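Local coordinates for cysteine S-methyltransferase NleE (Escherichia coli O157:H7, PDB 4R29), which probably methylates a zinc-binding cysteine of the host proteins TAB2 and TAB3, using S-adenosylmethionine, and so inhibits NF-kappa-B activation, at residues N40-D43 against K44-I47; R68-S71 against Y72-M76. The protein carries 1 engineered substitution. All coordinates share one frame; numbering follows the deposited sequence.

Contact 1: residues N40-D43 against K44-I47; sequences NIYD and KKYI
The Tyr42 ring meets Lys45 at its edge, where the ammonium NZ lies near the ring plane, 4.0 Å from CD1; one face carries CG2 of Ile41 over its centre. The Tyr46 ring has CB of Lys45 centred over one face, while the carbonyl oxygens of Tyr42 and Asp43 approach it obliquely. Lys45 suits its place between the two tyrosines because its methylene chain, extended beyond CG, runs beside Tyr42 in the same direction, and its charged end stays at the surface, where Asp115 is a distant, weak ion partner.

The backbone between them coils tightly. Asp43 O accepts two amides, Tyr46 N at 2.7 Å and Ile47 N at 2.9 Å, the first from above the carbonyl plane. Ile47 folds back over the same peptide: with CG1 placed between the backbone N and the carbonyl carbon (chi1 69°), CD1 comes within 3.9 Å of Asp43 CB. The buried Asp43 carboxylate is met from outside: OD1 hydrogen-bonds Ser116 OG, and OD2, less surely placed, forms a salt bridge with Arg52.

Asn40 starts the turn. Its OD1 takes Asp43 N at 2.9 Å in a nearly straight bond (172°), and its backbone O receives Lys44 N at 3.1 Å. Short asparagine is well suited to reach a backbone N-H three residues on, the signature of an Asx motif, here opening a turn with helical backbone angles that leads into strand 47-48.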
loop_
_atom_site.group_PDB
_atom_site.type_symbol
_atom_site.label_atom_id
_atom_site.label_comp_id
_atom_site.label_asym_id
_atom_site.label_seq_id
_atom_site.Cartn_x
_atom_site.Cartn_y
_atom_site.Cartn_z
ATOM N N ASN A 40 -4.152 -19.231 -2.687
ATOM C CA ASN A 40 -5.496 -18.793 -3.030
ATOM C C ASN A 40 -5.592 -18.434 -4.511
ATOM O O ASN A 40 -4.595 -18.488 -5.246
ATOM C CB ASN A 40 -5.963 -17.636 -2.147
ATOM C CG ASN A 40 -5.123 -16.376 -2.322
ATOM O OD1 ASN A 40 -4.740 -15.999 -3.438
ATOM N ND2 ASN A 40 -4.843 -15.716 -1.213
ATOM N N ILE A 41 -6.793 -18.070 -4.944
ATOM C CA ILE A 41 -7.069 -17.904 -6.359
ATOM C C ILE A 41 -6.186 -16.814 -6.964
ATOM O O ILE A 41 -5.864 -16.845 -8.155
ATOM C CB ILE A 41 -8.567 -17.615 -6.593
ATOM C CG1 ILE A 41 -8.899 -17.632 -8.084
ATOM C CG2 ILE A 41 -8.981 -16.302 -5.944
ATOM C CD1 ILE A 41 -10.328 -17.195 -8.388
ATOM N N TYR A 42 -5.766 -15.866 -6.128
ATOM C CA TYR A 42 -4.948 -14.747 -6.589
ATOM C C TYR A 42 -3.505 -15.152 -6.733
ATOM O O TYR A 42 -2.866 -14.858 -7.743
ATOM C CB TYR A 42 -5.078 -13.571 -5.641
ATOM C CG TYR A 42 -6.510 -13.173 -5.450
ATOM C CD1 TYR A 42 -7.219 -12.570 -6.481
ATOM C CD2 TYR A 42 -7.166 -13.428 -4.254
ATOM C CE1 TYR A 42 -8.521 -12.213 -6.321
ATOM C CE2 TYR A 42 -8.473 -13.076 -4.086
ATOM C CZ TYR A 42 -9.148 -12.466 -5.121
ATOM O OH TYR A 42 -10.464 -12.108 -4.955
ATOM N N ASP A 43 -3.002 -15.840 -5.722
ATOM C CA ASP A 43 -1.683 -16.442 -5.803
ATOM C C ASP A 43 -1.503 -17.220 -7.109
ATOM O O ASP A 43 -0.446 -17.162 -7.736
ATOM C CB ASP A 43 -1.452 -17.381 -4.622
ATOM C CG ASP A 43 -1.467 -16.665 -3.287
ATOM O OD1 ASP A 43 -1.213 -15.438 -3.243
ATOM O OD2 ASP A 43 -1.726 -17.346 -2.271
ATOM N N LYS A 44 -2.544 -17.940 -7.515
ATOM C CA LYS A 44 -2.460 -18.825 -8.673
ATOM C C LYS A 44 -2.211 -18.104 -9.987
ATOM O O LYS A 44 -1.760 -18.722 -10.957
ATOM C CB LYS A 44 -3.703 -19.701 -8.788
ATOM C CG LYS A 44 -3.777 -20.803 -7.744
ATOM C CD LYS A 44 -5.008 -21.681 -7.960
ATOM C CE LYS A 44 -5.195 -22.626 -6.789
ATOM N NZ LYS A 44 -3.876 -23.200 -6.359
ATOM N N LYS A 45 -2.503 -16.809 -10.039
ATOM C CA LYS A 45 -2.081 -16.027 -11.197
ATOM C C LYS A 45 -0.561 -16.094 -11.372
ATOM O O LYS A 45 -0.064 -15.939 -12.485
ATOM C CB LYS A 45 -2.525 -14.569 -11.081
ATOM C CG LYS A 45 -4.023 -14.355 -11.189
ATOM C CD LYS A 45 -4.410 -12.935 -10.764
ATOM C CE LYS A 45 -5.926 -12.783 -10.668
ATOM N NZ LYS A 45 -6.338 -11.412 -10.235
ATOM N N TYR A 46 0.168 -16.349 -10.281
ATOM C CA TYR A 46 1.631 -16.218 -10.282
ATOM C C TYR A 46 2.391 -17.467 -9.874
ATOM O O TYR A 46 3.592 -17.566 -10.119
ATOM C CB TYR A 46 2.080 -15.058 -9.378
ATOM C CG TYR A 46 1.251 -13.813 -9.565
ATOM C CD1 TYR A 46 1.328 -13.080 -10.737
ATOM C CD2 TYR A 46 0.374 -13.383 -8.575
ATOM C CE1 TYR A 46 0.561 -11.950 -10.918
ATOM C CE2 TYR A 46 -0.393 -12.261 -8.750
ATOM C CZ TYR A 46 -0.297 -11.550 -9.923
ATOM O OH TYR A 46 -1.064 -10.424 -10.091
ATOM N N ILE A 47 1.711 -18.406 -9.230
ATOM C CA ILE A 47 2.375 -19.626 -8.776
ATOM C C ILE A 47 1.532 -20.879 -8.994
ATOM O O ILE A 47 0.364 -20.804 -9.388
ATOM C CB ILE A 47 2.768 -19.542 -7.293
ATOM C CG1 ILE A 47 1.520 -19.564 -6.408
ATOM C CG2 ILE A 47 3.596 -18.295 -7.039
ATOM C CD1 ILE A 47 1.817 -19.540 -4.921
#

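Contact 2: residues R68-S71 against Y72-M76; sequences RRFS and YMKTM
Arg69 and Tyr72 run alongside each other in a common direction, with the guanidinium tilted 41° to the phenol ring. Tyr72 CD2 sits over a face of the guanidinium, 3.4 Å from NH1. Bends at chi2 (-62°) and chi3 (-76°) carry the flat group forward along the helix to the tyrosine, and both polar ends find partners beyond: Arg69 NE pairs with Asp121, and Tyr72 OH bonds Glu96.

On another flank, Phe70 and Lys74 cross at a slant. Lys74 CD stands over the phenylalanine face, 4.0 Å from the ring centroid and displaced toward the rim, a CH-pi contact. Lysine fits here because its methylenes can cover an aromatic while the ammonium group remains at the surface.

Between these pairs runs buried Met73, whose unbranched chain lays CG 3.4 Å from Arg69 O. Backbone i to i+4 bonds hold the spacing, among them Met73 N to Arg69 O at 2.9 Å.

All this forms the last turns of helix 59-76. Met73 faces inward between Trp99 and Ile103 of helix 95-103 and Ala124 and Leu125 of helix 120-125; Tyr72 also touches Leu100, and Phe70 also packs on Ala124.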
loop_
_atom_site.group_PDB
_atom_site.type_symbol
_atom_site.label_atom_id
_atom_site.label_comp_id
_atom_site.label_asym_id
_atom_site.label_seq_id
_atom_site.Cartn_x
_atom_site.Cartn_y
_atom_site.Cartn_z
ATOM N N ARG A 68 10.084 -7.254 -16.409
ATOM C CA ARG A 68 9.540 -6.161 -17.229
ATOM C C ARG A 68 9.083 -4.969 -16.375
ATOM O O ARG A 68 9.381 -3.813 -16.676
ATOM C CB ARG A 68 8.375 -6.633 -18.112
ATOM C CG ARG A 68 8.789 -7.386 -19.381
ATOM C CD ARG A 68 7.587 -7.689 -20.285
ATOM N NE ARG A 68 6.548 -8.452 -19.588
ATOM C CZ ARG A 68 6.417 -9.775 -19.646
ATOM N NH1 ARG A 68 7.255 -10.497 -20.380
ATOM N NH2 ARG A 68 5.447 -10.381 -18.969
ATOM N N ARG A 69 8.350 -5.247 -15.310
ATOM C CA ARG A 69 7.898 -4.182 -14.434
ATOM C C ARG A 69 9.087 -3.488 -13.755
ATOM O O ARG A 69 9.094 -2.265 -13.596
ATOM C CB ARG A 69 6.907 -4.735 -13.419
ATOM C CG ARG A 69 5.690 -5.365 -14.078
ATOM C CD ARG A 69 4.899 -4.335 -14.887
ATOM N NE ARG A 69 4.118 -3.473 -14.006
ATOM C CZ ARG A 69 3.582 -2.317 -14.371
ATOM N NH1 ARG A 69 3.742 -1.871 -15.604
ATOM N NH2 ARG A 69 2.882 -1.609 -13.503
ATOM N N PHE A 70 10.103 -4.268 -13.399
ATOM C CA PHE A 70 11.286 -3.734 -12.721
ATOM C C PHE A 70 12.060 -2.757 -13.612
ATOM O O PHE A 70 12.532 -1.718 -13.143
ATOM C CB PHE A 70 12.190 -4.865 -12.225
ATOM C CG PHE A 70 13.339 -4.403 -11.367
ATOM C CD1 PHE A 70 13.128 -3.540 -10.293
ATOM C CD2 PHE A 70 14.633 -4.859 -11.612
ATOM C CE1 PHE A 70 14.197 -3.125 -9.473
ATOM C CE2 PHE A 70 15.697 -4.449 -10.818
ATOM C CZ PHE A 70 15.479 -3.580 -9.742
ATOM N N SER A 71 12.157 -3.078 -14.900
ATOM C CA SER A 71 12.788 -2.176 -15.861
ATOM C C SER A 71 12.023 -0.875 -15.931
ATOM O O SER A 71 12.608 0.208 -15.916
ATOM C CB SER A 71 12.814 -2.801 -17.254
ATOM O OG SER A 71 13.700 -3.897 -17.268
ATOM N N TYR A 72 10.708 -0.995 -16.053
ATOM C CA TYR A 72 9.831 0.163 -16.052
ATOM C C TYR A 72 10.108 1.039 -14.821
ATOM O O TYR A 72 10.214 2.253 -14.939
ATOM C CB TYR A 72 8.375 -0.310 -16.091
ATOM C CG TYR A 72 7.322 0.715 -15.701
ATOM C CD1 TYR A 72 7.409 2.035 -16.110
ATOM C CD2 TYR A 72 6.222 0.348 -14.954
ATOM C CE1 TYR A 72 6.429 2.965 -15.768
ATOM C CE2 TYR A 72 5.247 1.263 -14.611
ATOM C CZ TYR A 72 5.354 2.567 -15.019
ATOM O OH TYR A 72 4.370 3.469 -14.675
ATOM N N MET A 73 10.234 0.421 -13.649
ATOM C CA MET A 73 10.455 1.171 -12.413
ATOM C C MET A 73 11.817 1.872 -12.371
ATOM O O MET A 73 11.951 3.002 -11.875
ATOM C CB MET A 73 10.298 0.253 -11.204
ATOM C CG MET A 73 8.856 -0.167 -10.943
ATOM S SD MET A 73 8.758 -1.324 -9.571
ATOM C CE MET A 73 6.996 -1.678 -9.526
ATOM N N LYS A 74 12.822 1.193 -12.904
ATOM C CA LYS A 74 14.183 1.714 -12.926
ATOM C C LYS A 74 14.273 2.927 -13.828
ATOM O O LYS A 74 14.960 3.892 -13.509
ATOM C CB LYS A 74 15.154 0.623 -13.370
ATOM C CG LYS A 74 15.437 -0.415 -12.288
ATOM C CD LYS A 74 16.499 -1.407 -12.745
ATOM C CE LYS A 74 16.054 -2.143 -14.008
ATOM N NZ LYS A 74 17.129 -3.057 -14.493
ATOM N N THR A 75 13.556 2.882 -14.948
ATOM C CA THR A 75 13.472 4.030 -15.833
ATOM C C THR A 75 12.835 5.235 -15.118
ATOM O O THR A 75 13.317 6.364 -15.245
ATOM C CB THR A 75 12.686 3.696 -17.142
ATOM O OG1 THR A 75 13.269 2.546 -17.788
ATOM C CG2 THR A 75 12.728 4.888 -18.116
ATOM N N MET A 76 11.760 4.996 -14.363
ATOM C CA MET A 76 11.052 6.101 -13.711
ATOM C C MET A 76 11.683 6.491 -12.373
ATOM O O MET A 76 11.354 7.520 -11.810
ATOM C CB MET A 76 9.581 5.749 -13.495
ATOM C CG MET A 76 8.835 5.343 -14.762
ATOM S SD MET A 76 9.041 6.564 -16.061
ATOM C CE MET A 76 8.478 8.075 -15.269
#

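Overall arrangement
Both contacts are local, each within one unbroken run of chain, yet they hold different elements. Contact 1 is a partly buried turn in the loop ahead of strand 47-48; contact 2 is a surface contact on helix 59-76, further along the chain, their centres about 23 Å apart and their nearest atoms about 9 Å. In the loop, polar atoms do most of the shaping, with an asparagine side chain and one doubly used carbonyl standing in for regular helical bonding. In the helix the backbone pattern is regular, leaving side chains to differ: a tyrosine ring atom over a guanidinium, methylene on phenyl, and one buried methionine facing the neighbouring helices.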